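Local coordinates for protein extracellular invertase (Aspergillus kawachii, PDB 5XH8) that probably hydrolyses sucrose as a family GH32 beta-fructofuranosidase and transfers fructosyl units to make fructooligosaccharides such as 1-kestose, at residues 71-76 with 339-344; 223-228 with 264-269; 454-459 with 478-483. All blocks are in the same frame, centred on the assembly; numbering follows the deposited sequence.

Interaction 1: 71-76 with 339-344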
# COMPACT_ATOMS: atom_id res chain seq x y z
N ASP A 71 29.39 -3.00 23.83
CA ASP A 71 29.14 -3.29 25.24
C ASP A 71 29.70 -2.23 26.15
O ASP A 71 29.57 -2.36 27.37
CB ASP A 71 29.64 -4.69 25.64
CG ASP A 71 31.16 -4.83 25.58
OD1 ASP A 71 31.89 -3.88 25.89
OD2 ASP A 71 31.62 -5.92 25.24
N ASP A 72 30.31 -1.18 25.59
CA ASP A 72 30.96 -0.15 26.40
C ASP A 72 30.69 1.28 25.93
O ASP A 72 31.10 2.25 26.60
CB ASP A 72 32.48 -0.45 26.46
CG ASP A 72 33.14 -0.47 25.07
OD1 ASP A 72 32.46 -0.11 24.07
OD2 ASP A 72 34.32 -0.84 24.95
N LEU A 73 29.99 1.43 24.80
CA LEU A 73 29.78 2.73 24.14
C LEU A 73 31.11 3.44 23.81
O LEU A 73 31.21 4.67 23.85
CB LEU A 73 28.81 3.62 24.92
CG LEU A 73 28.11 4.72 24.09
CD1 LEU A 73 27.14 4.13 23.06
CD2 LEU A 73 27.38 5.72 24.98
N ALA A 74 32.08 2.63 23.41
CA ALA A 74 33.39 3.12 22.95
C ALA A 74 33.84 2.36 21.73
O ALA A 74 34.17 2.96 20.70
CB ALA A 74 34.42 3.00 24.06
N THR A 75 33.81 1.03 21.85
CA THR A 75 34.24 0.14 20.80
C THR A 75 33.06 -0.69 20.26
O THR A 75 32.06 -0.91 20.97
CB THR A 75 35.29 -0.84 21.32
OG1 THR A 75 34.69 -1.68 22.32
CG2 THR A 75 36.50 -0.10 21.90
N TYR A 76 33.21 -1.18 19.04
CA TYR A 76 32.12 -1.82 18.30
C TYR A 76 32.54 -3.14 17.69
O TYR A 76 33.73 -3.35 17.38
CB TYR A 76 31.60 -0.87 17.21
CG TYR A 76 31.17 0.44 17.76
CD1 TYR A 76 32.09 1.46 17.96
CD2 TYR A 76 29.84 0.67 18.16
CE1 TYR A 76 31.72 2.68 18.51
CE2 TYR A 76 29.46 1.89 18.70
CZ TYR A 76 30.40 2.90 18.88
OH TYR A 76 30.05 4.13 19.40
N PRO A 339 23.58 7.47 34.29
CA PRO A 339 22.13 7.38 34.39
C PRO A 339 21.55 7.11 32.98
O PRO A 339 22.33 6.91 32.01
CB PRO A 339 21.74 8.76 34.90
CG PRO A 339 22.73 9.65 34.25
CD PRO A 339 24.02 8.88 34.18
N ASP A 340 20.23 7.08 32.87
CA ASP A 340 19.57 6.99 31.54
C ASP A 340 20.09 8.12 30.66
O ASP A 340 20.24 9.27 31.12
CB ASP A 340 18.06 7.12 31.64
CG ASP A 340 17.37 6.00 32.40
OD1 ASP A 340 17.86 4.86 32.50
OD2 ASP A 340 16.26 6.28 32.87
N ARG A 341 20.39 7.81 29.41
CA ARG A 341 20.95 8.81 28.48
C ARG A 341 20.17 8.80 27.19
O ARG A 341 19.43 7.87 26.94
CB ARG A 341 22.42 8.49 28.21
CG ARG A 341 23.31 8.80 29.40
CD ARG A 341 24.74 8.47 29.11
NE ARG A 341 25.00 7.03 29.12
CZ ARG A 341 26.18 6.48 28.81
NH1 ARG A 341 27.20 7.24 28.41
NH2 ARG A 341 26.33 5.17 28.89
N PHE A 342 20.33 9.86 26.41
CA PHE A 342 19.95 9.91 25.02
C PHE A 342 21.22 10.12 24.19
O PHE A 342 21.83 11.20 24.24
CB PHE A 342 18.94 11.01 24.74
CG PHE A 342 18.37 10.94 23.34
CD1 PHE A 342 17.31 10.09 23.06
CD2 PHE A 342 18.91 11.70 22.31
CE1 PHE A 342 16.81 10.00 21.77
CE2 PHE A 342 18.42 11.62 21.03
CZ PHE A 342 17.37 10.76 20.75
N ILE A 343 21.62 9.08 23.46
CA ILE A 343 22.85 9.09 22.67
C ILE A 343 22.45 9.34 21.22
O ILE A 343 21.62 8.61 20.67
CB ILE A 343 23.57 7.74 22.79
CG1 ILE A 343 23.78 7.35 24.27
CG2 ILE A 343 24.87 7.73 21.96
CD1 ILE A 343 24.53 8.37 25.11
N SER A 344 23.03 10.39 20.61
CA SER A 344 22.81 10.74 19.21
C SER A 344 24.10 10.61 18.37
O SER A 344 25.18 11.10 18.76
CB SER A 344 22.34 12.18 19.11
OG SER A 344 21.90 12.47 17.80
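Leu73 and Ile343 mark the closest backbone approach, with CA atoms 9.5 Å apart, so the loop 71-76 meets the strand beginning at Arg341 through side chains. In this GH32 beta-propeller the loop joins strands 65-70 and 77-78, and it carries an Asx turn, extended to an Asx motif by a second bond to Asp72 OD1. That oxygen accepts from Ala74 N at 2.8 Å, well above the carboxylate plane, and also from Thr75 N, which arrives on the syn side, nearer that plane and from the same face. The other oxygen, Asp72 OD2, takes the hydroxyl of Thr75, so three bonds hold the carboxylate in place.

Between Asp72 and Ala74, Leu73 sends its side chain to the strand. With CG anti to the backbone N (chi1 -157°), its CD2 is carried out to the strand and does the touching. Leu73 and Ile343 reach toward each other tip to tip, with Leu73 CD2 3.9 Å from Ile343 CD1. Arg341 comes in from the opposite direction. Salt bridges from Arg341 NH1 to Glu421 and Glu375, and a bond from Arg341 NH2 to Ser333, anchor the guanidinium. Against this fixed group Leu73 CD2 packs obliquely, 3.8 Å from Arg341 NH1.

Interaction 2: 223-228 with 264-269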
# COMPACT_ATOMS: atom_id res chain seq x y z
N GLY A 223 -2.36 13.96 14.14
CA GLY A 223 -2.23 15.28 13.52
C GLY A 223 -0.79 15.68 13.29
O GLY A 223 0.15 15.01 13.74
N GLN A 224 -0.63 16.80 12.59
CA GLN A 224 0.67 17.44 12.46
C GLN A 224 1.05 18.13 13.75
O GLN A 224 0.87 19.35 13.88
CB GLN A 224 0.65 18.46 11.33
CG GLN A 224 0.44 17.82 9.98
CD GLN A 224 0.11 18.83 8.94
OE1 GLN A 224 -1.04 18.92 8.50
NE2 GLN A 224 1.11 19.58 8.52
N TRP A 225 1.58 17.38 14.71
CA TRP A 225 1.82 17.93 16.03
C TRP A 225 2.82 19.10 16.00
O TRP A 225 2.81 19.93 16.88
CB TRP A 225 2.21 16.82 17.04
CG TRP A 225 3.66 16.54 17.15
CD1 TRP A 225 4.55 16.33 16.13
CD2 TRP A 225 4.40 16.43 18.36
NE1 TRP A 225 5.81 16.12 16.63
CE2 TRP A 225 5.75 16.17 17.99
CE3 TRP A 225 4.08 16.54 19.71
CZ2 TRP A 225 6.77 16.01 18.95
CZ3 TRP A 225 5.09 16.37 20.66
CH2 TRP A 225 6.42 16.11 20.27
N TRP A 226 3.69 19.15 14.98
CA TRP A 226 4.55 20.29 14.74
C TRP A 226 4.63 20.52 13.24
O TRP A 226 4.91 19.58 12.46
CB TRP A 226 5.97 20.06 15.31
CG TRP A 226 6.92 21.22 15.09
CD1 TRP A 226 6.61 22.56 15.11
CD2 TRP A 226 8.33 21.14 14.86
NE1 TRP A 226 7.73 23.31 14.86
CE2 TRP A 226 8.80 22.48 14.71
CE3 TRP A 226 9.25 20.08 14.76
CZ2 TRP A 226 10.14 22.78 14.46
CZ3 TRP A 226 10.58 20.38 14.48
CH2 TRP A 226 11.02 21.73 14.35
N HIS A 227 4.34 21.75 12.82
CA HIS A 227 4.46 22.14 11.43
C HIS A 227 4.81 23.62 11.36
O HIS A 227 4.51 24.36 12.28
CB HIS A 227 3.16 21.81 10.67
CG HIS A 227 1.97 22.58 11.17
ND1 HIS A 227 1.59 23.79 10.63
CD2 HIS A 227 1.12 22.33 12.18
CE1 HIS A 227 0.54 24.24 11.28
NE2 HIS A 227 0.23 23.38 12.24
N GLU A 228 5.47 24.03 10.29
CA GLU A 228 5.88 25.42 10.11
C GLU A 228 5.63 25.79 8.67
O GLU A 228 5.64 24.92 7.79
CB GLU A 228 7.37 25.58 10.41
CG GLU A 228 7.79 25.23 11.82
CD GLU A 228 7.33 26.25 12.86
OE1 GLU A 228 6.84 27.32 12.49
OE2 GLU A 228 7.47 25.93 14.06
N GLY A 264 10.83 14.55 31.51
CA GLY A 264 11.61 15.75 31.33
C GLY A 264 11.05 16.64 30.26
O GLY A 264 10.02 16.35 29.67
N GLN A 265 11.76 17.73 30.02
CA GLN A 265 11.52 18.64 28.89
C GLN A 265 11.68 17.95 27.54
O GLN A 265 12.63 17.22 27.35
CB GLN A 265 12.55 19.76 28.90
CG GLN A 265 11.98 21.12 29.14
CD GLN A 265 13.11 22.08 29.31
OE1 GLN A 265 13.54 22.75 28.37
NE2 GLN A 265 13.68 22.07 30.48
N ILE A 266 10.81 18.29 26.59
CA ILE A 266 10.72 17.59 25.31
C ILE A 266 11.51 18.33 24.22
O ILE A 266 11.38 19.54 24.03
CB ILE A 266 9.24 17.38 24.91
CG1 ILE A 266 8.60 16.35 25.84
CG2 ILE A 266 9.12 16.89 23.46
CD1 ILE A 266 7.08 16.32 25.78
N PHE A 267 12.34 17.56 23.53
CA PHE A 267 13.18 18.07 22.44
C PHE A 267 12.97 17.21 21.19
O PHE A 267 12.59 16.04 21.30
CB PHE A 267 14.65 17.95 22.82
CG PHE A 267 15.12 18.93 23.88
CD1 PHE A 267 14.90 18.68 25.23
CD2 PHE A 267 15.83 20.07 23.52
CE1 PHE A 267 15.37 19.56 26.21
CE2 PHE A 267 16.30 20.96 24.49
CZ PHE A 267 16.06 20.71 25.83
N THR A 268 13.25 17.78 20.03
CA THR A 268 13.34 17.01 18.79
C THR A 268 14.63 17.40 18.06
O THR A 268 15.08 18.55 18.19
CB THR A 268 12.10 17.23 17.88
OG1 THR A 268 12.22 16.45 16.67
CG2 THR A 268 11.91 18.72 17.53
N THR A 269 15.24 16.44 17.36
CA THR A 269 16.26 16.77 16.34
C THR A 269 15.70 16.48 14.95
O THR A 269 14.94 15.52 14.77
CB THR A 269 17.62 16.07 16.58
OG1 THR A 269 17.49 14.65 16.50
CG2 THR A 269 18.18 16.45 17.95
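Two tryptophans at a corner of the chain, Trp225 and Trp226, meet two residues of strand 265-274, and the contacts between the segments are apolar. Trp225 presents the rim of its six-membered ring: Ile266 CG2 lies near the indole plane, at the edge, 4.3 Å from Trp225 CH2. Trp226 makes the closer contact, its CZ3 being 3.7 Å from Thr268 CG2. Here the methyl comes obliquely to the indole, and the two side chains cross at a slant. The first torsion of Thr268 (-180°) turns OG1 anti to the backbone N and places CG2 between N and the carbonyl carbon, from where the methyl reaches the tryptophan. Trp243 also meets Trp226, edge-to-face.

Polar bonds hold the indoles and the threonine hydroxyl. Trp226 NE1 donates to Glu228 OE2 at 2.8 Å, with an N-H...O angle of 157°; the acceptor lies close to the ring plane and is approached on its anti side, which helps fix the rotation of the indole. Gln206 bonds to both segments: its OE1 receives Trp225 NE1 and its NE2 bonds to Thr268 OG1, which also bonds to Asn251 O.

Strand 219-227 is an edge strand of one four-stranded antiparallel sheet, and strand 265-274 belongs to the next. The contact therefore packs two propeller sheets together, with Phe304 of strand 302-311 touching all four residues.

Interaction 3: 454-459 with 478-483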
# COMPACT_ATOMS: atom_id res chain seq x y z
N LYS A 454 48.19 12.20 13.08
CA LYS A 454 46.97 12.94 12.85
C LYS A 454 45.75 12.35 13.62
O LYS A 454 44.63 12.27 13.10
CB LYS A 454 46.71 12.99 11.34
CG LYS A 454 47.85 13.60 10.53
CD LYS A 454 47.50 13.67 9.04
CE LYS A 454 48.71 14.18 8.25
NZ LYS A 454 48.44 14.21 6.79
N PHE A 455 45.99 11.95 14.87
CA PHE A 455 45.01 11.31 15.73
C PHE A 455 45.24 11.91 17.11
O PHE A 455 46.18 11.53 17.80
CB PHE A 455 45.19 9.79 15.75
CG PHE A 455 45.08 9.13 14.39
CD1 PHE A 455 46.20 8.97 13.57
CD2 PHE A 455 43.85 8.65 13.93
CE1 PHE A 455 46.10 8.36 12.32
CE2 PHE A 455 43.75 8.02 12.70
CZ PHE A 455 44.88 7.88 11.88
N PHE A 456 44.47 12.93 17.47
CA PHE A 456 44.67 13.60 18.75
C PHE A 456 43.44 14.34 19.21
O PHE A 456 42.58 14.68 18.41
CB PHE A 456 45.85 14.61 18.68
CG PHE A 456 45.67 15.73 17.68
CD1 PHE A 456 45.08 16.93 18.05
CD2 PHE A 456 46.11 15.58 16.37
CE1 PHE A 456 44.91 17.95 17.13
CE2 PHE A 456 45.94 16.59 15.44
CZ PHE A 456 45.34 17.78 15.82
N VAL A 457 43.42 14.63 20.51
CA VAL A 457 42.48 15.58 21.11
C VAL A 457 43.29 16.77 21.61
O VAL A 457 44.32 16.58 22.24
CB VAL A 457 41.74 15.01 22.34
CG1 VAL A 457 40.75 16.04 22.89
CG2 VAL A 457 41.05 13.69 22.00
N LEU A 458 42.80 17.98 21.32
CA LEU A 458 43.39 19.22 21.82
C LEU A 458 42.32 19.94 22.63
O LEU A 458 41.25 20.22 22.08
CB LEU A 458 43.83 20.13 20.66
CG LEU A 458 44.49 21.47 21.07
CD1 LEU A 458 45.38 21.98 19.95
CD2 LEU A 458 43.50 22.56 21.47
N SER A 459 42.60 20.24 23.90
CA SER A 459 41.69 21.04 24.76
C SER A 459 42.38 22.32 25.20
O SER A 459 43.57 22.29 25.55
CB SER A 459 41.29 20.29 26.02
OG SER A 459 41.28 18.90 25.81
N GLN A 478 46.18 26.72 14.81
CA GLN A 478 46.50 26.23 13.50
C GLN A 478 46.92 24.78 13.71
O GLN A 478 47.76 24.50 14.56
CB GLN A 478 47.63 27.06 12.89
CG GLN A 478 47.80 26.84 11.41
CD GLN A 478 48.97 27.62 10.83
OE1 GLN A 478 50.13 27.22 10.97
NE2 GLN A 478 48.67 28.70 10.15
N ILE A 479 46.32 23.86 12.96
CA ILE A 479 46.58 22.42 13.14
C ILE A 479 46.91 21.78 11.82
O ILE A 479 46.70 22.38 10.77
CB ILE A 479 45.38 21.69 13.80
CG1 ILE A 479 44.12 21.78 12.91
CG2 ILE A 479 45.11 22.26 15.18
CD1 ILE A 479 42.95 20.94 13.41
N LEU A 480 47.38 20.54 11.88
CA LEU A 480 47.70 19.77 10.68
C LEU A 480 48.59 20.59 9.71
O LEU A 480 48.31 20.70 8.51
CB LEU A 480 46.40 19.28 10.00
CG LEU A 480 45.49 18.37 10.85
CD1 LEU A 480 44.09 18.25 10.24
CD2 LEU A 480 46.15 17.01 11.04
N SER A 481 49.65 21.17 10.28
CA SER A 481 50.52 22.14 9.59
C SER A 481 51.85 21.57 9.20
O SER A 481 52.46 20.79 9.93
CB SER A 481 50.82 23.34 10.48
OG SER A 481 49.67 24.14 10.60
N SER A 482 52.30 22.01 8.03
CA SER A 482 53.65 21.78 7.55
C SER A 482 53.91 22.92 6.55
O SER A 482 53.10 23.86 6.46
CB SER A 482 53.75 20.40 6.89
OG SER A 482 52.91 20.32 5.75
N GLU A 483 54.99 22.85 5.79
CA GLU A 483 55.26 23.93 4.84
C GLU A 483 54.20 24.00 3.73
O GLU A 483 53.91 25.07 3.22
CB GLU A 483 56.69 23.83 4.26
CG GLU A 483 56.85 23.02 2.98
CD GLU A 483 58.18 23.28 2.26
OE1 GLU A 483 58.31 24.31 1.54
OE2 GLU A 483 59.09 22.45 2.40
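Lys454 lays the aliphatic part of its side chain across Leu480, whose CD2 is 3.8 Å from Lys454 CG and 4.1 Å from both Lys454 CB and CD. The two segments lie in different sheets of the C-terminal beta-sandwich characteristic of GH32 enzymes: strand 455-463 in one, strand 474-481 in the other. Their nearest CA atoms, those of Lys454 and Leu480, are 7.2 Å apart.

Beyond CG the lysine chain is fully extended, which carries its amine past the leucine to Ser567 OG, Tyr569 O and a glycerol probably left from crystallisation. Leu480 and Ser481 both face Asn574 in a G1 beta bulge, and a left-handed backbone conformation at Leu480 accompanies it. Its CB leaves the backbone alongside the facing segment, but the end of the side chain comes nearer, and CD2 thereby serves both Lys454 and Phe456.

Phe456 is directed toward the facing segment and is touched along its rim: both Ile479 CB and Leu480 CD2 sit near the ring plane, each 4.4 Å away, from Phe456 CZ and Phe456 CE2 respectively. Val546 and Ile575 also pack against Phe456 and Ile479. Within the bulge, Ser481 OG bonds to Gln478 OE1 at 3.1 Å from above the carbonyl plane.

In the fold
Interaction 2 is nested along the chain within the loop closed by interaction 1, and interaction 3 follows both. The first two lie in the N-terminal family 32 domain, their centres 24 Å apart and nearest atoms about 5 Å apart without touching. Interaction 3 belongs to the C-terminal domain, centred 27 Å from interaction 1 and 40 Å from interaction 2, on the other side of the chain's centre from the latter. Interaction 1 packs a loop of a mixed sheet on strand 341-348 of that same sheet, beside helix 420-426, which leads into the C-terminal domain. Interaction 2 joins two propeller sheets, and interaction 3 joins the two sheets of the sandwich.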